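Long-range contacts in cellulase (Uncultured bacterium, PDB 3WX5), which probably hydrolyses internal beta-1,4-glucosidic bonds of cellulose, as an endoglucanase of glycoside hydrolase family 12: residues N41-E46 and D71-Y76; A75-Y80 and F223-G228. One frame throughout, in Å; residues are numbered along the deposited sequence.

Interaction 1: N41-E46 and D71-Y76; sequences NVWGAE and DNVAAY
Asn-41 and Tyr-76 grip each other through two hydrogen bonds at one end of this contact. Tyr-76 N donates almost straight to Asn-41 O (3.0 Å), while Asn-41 ND2 returns a bond to Tyr-76 O (2.9 Å). The carboxamide keeps this acceptor close to its own plane but reaches the carbonyl from above the carbonyl plane. With CG anti to its backbone N (chi1 -167°), Asn-41 sends the amide toward Tyr-76, where ND2 also lies at the edge of the phenol ring, the two planes 73° apart. Tyr-76 OH is held elsewhere, by Ala-121 O. Val-42 centres an inverse gamma turn in the loop between strands 36-39 and 49-54, which packs here on the chain entering strand 78-80.

In the Trp-43 indole, CZ2 rests on Val-73 CG1 at 3.5 Å, Val-73 O sits over one face toward the rim, and Tyr-76 CB meets the pyrrole edge in plane, 3.7 Å from NE1. On the side of the indole where Val-73 O lies, Gly-44 N donates to Ala-74 O (2.8 Å), and Gly-44 CA points a hydrogen at Val-73 O (3.4 Å), where a side chain would have no room.

Both the backbone and the carboxamide of Asn-41 thus bond to Tyr-76, a pairing that should restrict amide rotation and satisfy buried polar atoms, whereas the more exposed Trp-43 adds chiefly apolar cover.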
# COMPACT_ATOMS: atom_id res chain seq x y z
N ASN A 41 -4.01 4.51 10.49
CA ASN A 41 -4.99 4.13 9.48
C ASN A 41 -5.83 2.91 9.87
O ASN A 41 -5.94 1.94 9.09
CB ASN A 41 -4.27 3.88 8.13
CG ASN A 41 -5.25 3.78 6.95
OD1 ASN A 41 -6.32 4.41 6.95
ND2 ASN A 41 -4.87 3.02 5.91
N VAL A 42 -6.47 2.97 11.04
CA VAL A 42 -7.39 1.91 11.48
C VAL A 42 -8.78 2.16 10.88
O VAL A 42 -9.73 2.55 11.57
CB VAL A 42 -7.42 1.77 13.03
CG1 VAL A 42 -8.17 0.48 13.46
CG2 VAL A 42 -5.95 1.70 13.55
N TRP A 43 -8.89 1.95 9.57
CA TRP A 43 -10.05 2.42 8.82
C TRP A 43 -11.29 1.52 8.94
O TRP A 43 -12.40 1.99 8.75
CB TRP A 43 -9.69 2.69 7.35
CG TRP A 43 -9.26 1.48 6.59
CD1 TRP A 43 -7.96 1.10 6.28
CD2 TRP A 43 -10.12 0.51 5.99
NE1 TRP A 43 -7.99 -0.07 5.53
CE2 TRP A 43 -9.29 -0.43 5.32
CE3 TRP A 43 -11.51 0.36 5.90
CZ2 TRP A 43 -9.82 -1.54 4.64
CZ3 TRP A 43 -12.03 -0.74 5.24
CH2 TRP A 43 -11.18 -1.67 4.60
N GLY A 44 -11.10 0.26 9.31
CA GLY A 44 -12.15 -0.73 9.23
C GLY A 44 -12.66 -1.31 10.55
O GLY A 44 -13.43 -2.28 10.54
N ALA A 45 -12.23 -0.75 11.67
CA ALA A 45 -12.62 -1.21 13.01
C ALA A 45 -12.38 -0.16 14.09
O ALA A 45 -11.76 0.86 13.83
CB ALA A 45 -11.87 -2.52 13.39
N GLU A 46 -12.82 -0.47 15.31
CA GLU A 46 -12.60 0.42 16.44
C GLU A 46 -11.62 -0.19 17.44
O GLU A 46 -11.34 0.39 18.47
CB GLU A 46 -13.91 0.72 17.15
CG GLU A 46 -15.09 0.89 16.21
CD GLU A 46 -15.85 2.16 16.45
OE1 GLU A 46 -15.26 3.11 17.00
OE2 GLU A 46 -17.04 2.21 16.09
N ASP A 71 -13.74 -11.33 8.37
CA ASP A 71 -13.07 -11.29 7.09
C ASP A 71 -13.06 -9.92 6.45
O ASP A 71 -12.78 -9.78 5.28
CB ASP A 71 -13.65 -12.33 6.14
CG ASP A 71 -13.21 -13.74 6.51
OD1 ASP A 71 -12.01 -13.94 6.81
OD2 ASP A 71 -14.08 -14.61 6.64
N ASN A 72 -13.27 -8.90 7.28
CA ASN A 72 -13.16 -7.49 6.87
C ASN A 72 -11.83 -6.92 7.36
O ASN A 72 -11.48 -7.07 8.55
CB ASN A 72 -14.28 -6.68 7.53
CG ASN A 72 -15.64 -6.98 6.93
OD1 ASN A 72 -15.72 -7.56 5.84
ND2 ASN A 72 -16.70 -6.59 7.63
N VAL A 73 -11.11 -6.24 6.48
CA VAL A 73 -9.87 -5.55 6.92
C VAL A 73 -10.17 -4.52 8.01
O VAL A 73 -11.07 -3.68 7.88
CB VAL A 73 -9.15 -4.87 5.76
CG1 VAL A 73 -7.94 -4.06 6.27
CG2 VAL A 73 -8.70 -5.93 4.71
N ALA A 74 -9.45 -4.63 9.13
CA ALA A 74 -9.59 -3.69 10.25
C ALA A 74 -8.77 -2.43 10.05
O ALA A 74 -9.16 -1.37 10.52
CB ALA A 74 -9.16 -4.38 11.57
N ALA A 75 -7.60 -2.56 9.41
CA ALA A 75 -6.58 -1.49 9.45
C ALA A 75 -5.59 -1.72 8.32
O ALA A 75 -5.35 -2.86 7.92
CB ALA A 75 -5.79 -1.54 10.79
N TYR A 76 -4.93 -0.65 7.91
CA TYR A 76 -3.79 -0.74 6.99
C TYR A 76 -2.77 0.33 7.40
O TYR A 76 -2.63 1.37 6.76
CB TYR A 76 -4.30 -0.53 5.56
CG TYR A 76 -3.21 -0.57 4.47
CD1 TYR A 76 -2.43 -1.70 4.26
CD2 TYR A 76 -2.99 0.55 3.66
CE1 TYR A 76 -1.45 -1.73 3.21
CE2 TYR A 76 -2.01 0.54 2.65
CZ TYR A 76 -1.24 -0.59 2.44
OH TYR A 76 -0.25 -0.55 1.46

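Interaction 2: A75-Y80 and F223-G228; sequences AYPAIY and FELWEG
Strand 215-225 of the larger sheet runs antiparallel to the chain leading into strand 78-80, and this contact lies where that pairing ends. A single bridge of the hydrogen-bonded kind joins Ala-75 to Leu-225, whose N donates to Ala-75 O at 2.9 Å. Two residues further along one strand and two back along the other, Phe-223 N bonds to Pro-77 O, a longer link (3.2 Å). Between them Tyr-76 CA directs its hydrogen at Phe-223 O, 3.3 Å away.

The side chains divide between the two sides of the sheet. On one, Glu-224 CG touches Tyr-76 CD1 at 3.6 Å; the carboxylate continues to Asn-119 ND2, on the next strand. On the other, Pro-77 CG and Leu-225 CD1 meet at 4.0 Å, their side chains crossing at a slant. Leu-225 carries CG anti to its carbonyl carbon (chi1 -58°), which brings CD1 to the CG-CD edge of the proline ring. Pro-77 and Leu-225 both pack on Leu-62, and Phe-223 on Phe-60, from the facing sheet. Pro-77, Phe-223 and Leu-225 thus contribute to the layer between two facing sheets, the arrangement of the beta-jelly-roll sandwich of family 12 glycoside hydrolases.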
# COMPACT_ATOMS: atom_id res chain seq x y z
N ALA A 75 -7.60 -2.56 9.41
CA ALA A 75 -6.58 -1.49 9.45
C ALA A 75 -5.59 -1.72 8.32
O ALA A 75 -5.35 -2.86 7.92
CB ALA A 75 -5.79 -1.54 10.79
N TYR A 76 -4.93 -0.65 7.91
CA TYR A 76 -3.79 -0.74 6.99
C TYR A 76 -2.77 0.33 7.40
O TYR A 76 -2.63 1.37 6.76
CB TYR A 76 -4.30 -0.53 5.56
CG TYR A 76 -3.21 -0.57 4.47
CD1 TYR A 76 -2.43 -1.70 4.26
CD2 TYR A 76 -2.99 0.55 3.66
CE1 TYR A 76 -1.45 -1.73 3.21
CE2 TYR A 76 -2.01 0.54 2.65
CZ TYR A 76 -1.24 -0.59 2.44
OH TYR A 76 -0.25 -0.55 1.46
N PRO A 77 -2.09 0.11 8.55
CA PRO A 77 -0.92 0.95 8.87
C PRO A 77 0.08 0.92 7.71
O PRO A 77 0.34 -0.16 7.15
CB PRO A 77 -0.32 0.26 10.10
CG PRO A 77 -0.81 -1.20 10.00
CD PRO A 77 -2.20 -1.08 9.40
N ALA A 78 0.53 2.08 7.27
CA ALA A 78 1.20 2.18 5.97
C ALA A 78 2.12 3.40 5.88
O ALA A 78 1.95 4.35 6.63
CB ALA A 78 0.16 2.26 4.84
N ILE A 79 3.06 3.37 4.94
CA ILE A 79 3.89 4.51 4.62
C ILE A 79 3.63 4.84 3.15
O ILE A 79 3.31 3.95 2.35
CB ILE A 79 5.39 4.23 4.87
CG1 ILE A 79 6.24 5.46 4.51
CG2 ILE A 79 5.88 2.91 4.19
CD1 ILE A 79 7.67 5.43 5.14
N TYR A 80 3.68 6.12 2.80
CA TYR A 80 3.36 6.50 1.43
C TYR A 80 4.11 7.71 0.91
O TYR A 80 4.52 8.60 1.67
CB TYR A 80 1.83 6.67 1.23
CG TYR A 80 1.21 7.88 1.87
CD1 TYR A 80 1.08 9.08 1.16
CD2 TYR A 80 0.58 7.79 3.11
CE1 TYR A 80 0.46 10.20 1.74
CE2 TYR A 80 -0.08 8.89 3.68
CZ TYR A 80 -0.13 10.09 2.99
OH TYR A 80 -0.78 11.18 3.54
N PHE A 223 0.51 -3.07 5.95
CA PHE A 223 -0.01 -4.40 6.28
C PHE A 223 -1.52 -4.26 6.39
O PHE A 223 -2.01 -3.48 7.22
CB PHE A 223 0.55 -4.85 7.64
CG PHE A 223 2.06 -4.85 7.69
CD1 PHE A 223 2.78 -5.91 7.14
CD2 PHE A 223 2.76 -3.76 8.22
CE1 PHE A 223 4.17 -5.92 7.16
CE2 PHE A 223 4.18 -3.74 8.22
CZ PHE A 223 4.87 -4.83 7.70
N GLU A 224 -2.28 -5.01 5.61
CA GLU A 224 -3.70 -5.08 5.92
C GLU A 224 -3.88 -6.05 7.08
O GLU A 224 -3.43 -7.20 7.03
CB GLU A 224 -4.54 -5.51 4.71
CG GLU A 224 -4.50 -4.53 3.54
CD GLU A 224 -5.55 -4.84 2.48
OE1 GLU A 224 -5.48 -5.92 1.84
OE2 GLU A 224 -6.48 -4.03 2.32
N LEU A 225 -4.59 -5.61 8.12
CA LEU A 225 -4.75 -6.44 9.30
C LEU A 225 -6.22 -6.88 9.42
O LEU A 225 -7.11 -6.04 9.42
CB LEU A 225 -4.34 -5.65 10.54
CG LEU A 225 -2.91 -5.13 10.50
CD1 LEU A 225 -2.60 -4.36 11.76
CD2 LEU A 225 -1.91 -6.28 10.25
N TRP A 226 -6.46 -8.19 9.48
CA TRP A 226 -7.78 -8.69 9.84
C TRP A 226 -7.82 -9.10 11.32
O TRP A 226 -8.83 -8.91 12.00
CB TRP A 226 -8.16 -9.90 8.99
CG TRP A 226 -8.48 -9.60 7.52
CD1 TRP A 226 -9.71 -9.58 6.94
CD2 TRP A 226 -7.53 -9.49 6.46
NE1 TRP A 226 -9.59 -9.42 5.57
CE2 TRP A 226 -8.25 -9.39 5.25
CE3 TRP A 226 -6.13 -9.42 6.41
CZ2 TRP A 226 -7.64 -9.20 4.02
CZ3 TRP A 226 -5.51 -9.26 5.16
CH2 TRP A 226 -6.27 -9.18 3.99
N GLU A 227 -6.72 -9.70 11.80
CA GLU A 227 -6.68 -10.24 13.16
C GLU A 227 -5.26 -10.06 13.66
O GLU A 227 -4.31 -10.46 12.99
CB GLU A 227 -7.03 -11.73 13.11
CG GLU A 227 -7.65 -12.32 14.37
CD GLU A 227 -8.36 -13.64 14.03
OE1 GLU A 227 -7.64 -14.58 13.66
OE2 GLU A 227 -9.61 -13.68 13.88
N GLY A 228 -5.10 -9.38 14.80
CA GLY A 228 -3.75 -9.22 15.37
C GLY A 228 -2.83 -8.32 14.56
O GLY A 228 -3.28 -7.36 13.92

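In the fold
Interactions 1 and 2 share Ala-75 and Tyr-76, and their centres are about 7 Å apart. Residues 73-76 thus lie between the loop 41-46 and the end of strand 215-225. Ala-74 and Ala-75 both face Leu-225 as a classic beta bulge, and the probable hydrogen bond from Ala-74 N to Leu-225 O (2.8 Å) adds to the bridge of interaction 2. Val-73, which carries Trp-43 on CG1, lays CG2 against Trp-226 CZ2 at 3.5 Å. Tyr-76 also touches Glu-220 and Asp-123 of the larger sheet; in this family the concave face of that sheet forms the substrate cleft, so both contacts may border it.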